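Long-range contact in hypothetical protein PH1789 (Pyrococcus horikoshii, PDB 1WR2), which is of unknown function but carries an ATP-grasp domain, a fold built of alpha+beta lobes: residues G56-L61 / A113-P118. Numbering follows the deposited sequence.
Sequences GYPVVL and APMLKP
Val60 and Ala113 face each other as an antiparallel hydrogen-bonded pair, the tightly packed end of this contact. Val60 N donates to Ala113 O at 2.9 Å, and Ala113 N returns the bond to Val60 O at 3.1 Å; both are nearly straight, with N-H...O angles of 163° and 168°. The beta-branched valine suits the extended backbone, and the small Ala113, on the same face of the sheet as Val60, touches Glu39. With CG1 anti to the backbone N (chi1 169°), the other methyl of Val60, CG2, stands beside that N and lies 3.5 Å from Met115 SD, the two side chains crossing at about a right angle. These strands, 59-64 and 109-114, are the central pair of a four-stranded antiparallel sheet in this ATP-grasp protein. Beyond the non-hydrogen-bonded pair Val59 and Pro114 the strands give way to looser, partly exposed chain. Pro114 has no N-H, which costs nothing toward strand 59-64, because a residue in such a pair turns its N-H away from that partner. Pro58, entered through a cis peptide, lays its CG 3.8 Å from Met115 CG; the flexible methionine, bent at chi2 and chi3, reaches both this ring and Val60. Here a water replaces direct pairing, donating to Pro58 O at 2.6 Å and accepting from Met115 N at 3.0 Å.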
loop_
_atom_site.group_PDB
_atom_site.type_symbol
_atom_site.label_atom_id
_atom_site.label_comp_id
_atom_site.label_asym_id
_atom_site.label_seq_id
_atom_site.Cartn_x
_atom_site.Cartn_y
_atom_site.Cartn_z
ATOM N N GLY A 56 18.069 3.193 -9.135
ATOM C CA GLY A 56 18.116 2.902 -10.561
ATOM C C GLY A 56 16.860 3.195 -11.366
ATOM O O GLY A 56 15.750 2.874 -10.939
ATOM N N TYR A 57 17.034 3.803 -12.539
ATOM C CA TYR A 57 15.907 4.124 -13.416
ATOM C C TYR A 57 15.439 2.864 -14.148
ATOM O O TYR A 57 16.210 1.921 -14.323
ATOM C CB TYR A 57 16.308 5.183 -14.452
ATOM C CG TYR A 57 16.512 6.578 -13.900
ATOM C CD1 TYR A 57 17.728 6.962 -13.334
ATOM C CD2 TYR A 57 15.478 7.521 -13.950
ATOM C CE1 TYR A 57 17.912 8.263 -12.833
ATOM C CE2 TYR A 57 15.646 8.809 -13.454
ATOM C CZ TYR A 57 16.862 9.179 -12.899
ATOM O OH TYR A 57 17.021 10.464 -12.429
ATOM N N PRO A 58 14.172 2.831 -14.590
ATOM C CA PRO A 58 13.147 3.875 -14.459
ATOM C C PRO A 58 12.527 3.908 -13.065
ATOM O O PRO A 58 12.456 2.885 -12.383
ATOM C CB PRO A 58 12.134 3.486 -15.527
ATOM C CG PRO A 58 12.174 1.988 -15.469
ATOM C CD PRO A 58 13.667 1.709 -15.402
ATOM N N VAL A 59 12.065 5.082 -12.648
ATOM C CA VAL A 59 11.461 5.223 -11.327
ATOM C C VAL A 59 10.074 5.841 -11.389
ATOM O O VAL A 59 9.622 6.291 -12.446
ATOM C CB VAL A 59 12.335 6.095 -10.403
ATOM C CG1 VAL A 59 13.748 5.519 -10.329
ATOM C CG2 VAL A 59 12.369 7.530 -10.917
ATOM N N VAL A 60 9.416 5.853 -10.236
ATOM C CA VAL A 60 8.078 6.403 -10.062
ATOM C C VAL A 60 8.170 7.563 -9.080
ATOM O O VAL A 60 8.920 7.485 -8.108
ATOM C CB VAL A 60 7.124 5.359 -9.429
ATOM C CG1 VAL A 60 5.823 6.022 -9.000
ATOM C CG2 VAL A 60 6.848 4.245 -10.407
ATOM N N LEU A 61 7.430 8.641 -9.334
ATOM C CA LEU A 61 7.404 9.762 -8.400
ATOM C C LEU A 61 5.979 9.846 -7.874
ATOM O O LEU A 61 5.019 9.751 -8.644
ATOM C CB LEU A 61 7.796 11.085 -9.073
ATOM C CG LEU A 61 9.265 11.288 -9.456
ATOM C CD1 LEU A 61 9.452 12.729 -9.921
ATOM C CD2 LEU A 61 10.181 11.004 -8.254
ATOM N N ALA A 113 10.240 5.714 -5.995
ATOM C CA ALA A 113 10.186 4.268 -5.896
ATOM C C ALA A 113 10.570 3.594 -7.202
ATOM O O ALA A 113 10.712 4.241 -8.235
ATOM C CB ALA A 113 8.788 3.834 -5.486
ATOM N N PRO A 114 10.729 2.267 -7.170
ATOM C CA PRO A 114 11.097 1.548 -8.386
ATOM C C PRO A 114 9.884 1.131 -9.212
ATOM O O PRO A 114 8.748 1.112 -8.721
ATOM C CB PRO A 114 11.863 0.346 -7.841
ATOM C CG PRO A 114 11.069 0.022 -6.586
ATOM C CD PRO A 114 10.840 1.400 -5.981
ATOM N N MET A 115 10.134 0.834 -10.483
ATOM C CA MET A 115 9.090 0.353 -11.373
ATOM C C MET A 115 9.081 -1.151 -11.141
ATOM O O MET A 115 9.916 -1.885 -11.679
ATOM C CB MET A 115 9.438 0.666 -12.829
ATOM C CG MET A 115 9.055 2.073 -13.274
ATOM S SD MET A 115 7.259 2.310 -13.303
ATOM C CE MET A 115 6.845 1.435 -14.818
ATOM N N LEU A 116 8.144 -1.604 -10.319
ATOM C CA LEU A 116 8.048 -3.012 -9.983
ATOM C C LEU A 116 7.534 -3.874 -11.127
ATOM O O LEU A 116 6.704 -3.438 -11.928
ATOM C CB LEU A 116 7.153 -3.186 -8.755
ATOM C CG LEU A 116 7.659 -2.504 -7.479
ATOM C CD1 LEU A 116 6.592 -2.597 -6.400
ATOM C CD2 LEU A 116 8.954 -3.164 -7.020
ATOM N N LYS A 117 8.045 -5.098 -11.210
ATOM C CA LYS A 117 7.601 -6.007 -12.252
ATOM C C LYS A 117 6.141 -6.334 -11.965
ATOM O O LYS A 117 5.788 -6.728 -10.850
ATOM C CB LYS A 117 8.410 -7.305 -12.232
ATOM C CG LYS A 117 8.056 -8.248 -13.378
ATOM C CD LYS A 117 8.263 -9.703 -12.998
ATOM C CE LYS A 117 9.676 -9.969 -12.519
ATOM N NZ LYS A 117 9.837 -11.394 -12.127
ATOM N N PRO A 118 5.267 -6.166 -12.966
ATOM C CA PRO A 118 3.854 -6.468 -12.743
ATOM C C PRO A 118 3.621 -7.940 -12.417
ATOM O O PRO A 118 4.414 -8.808 -12.793
ATOM C CB PRO A 118 3.200 -6.039 -14.055
ATOM C CG PRO A 118 4.288 -6.249 -15.059
ATOM C CD PRO A 118 5.499 -5.710 -14.347
HETATM O O HOH W 1 12.986 0.598 -11.306
#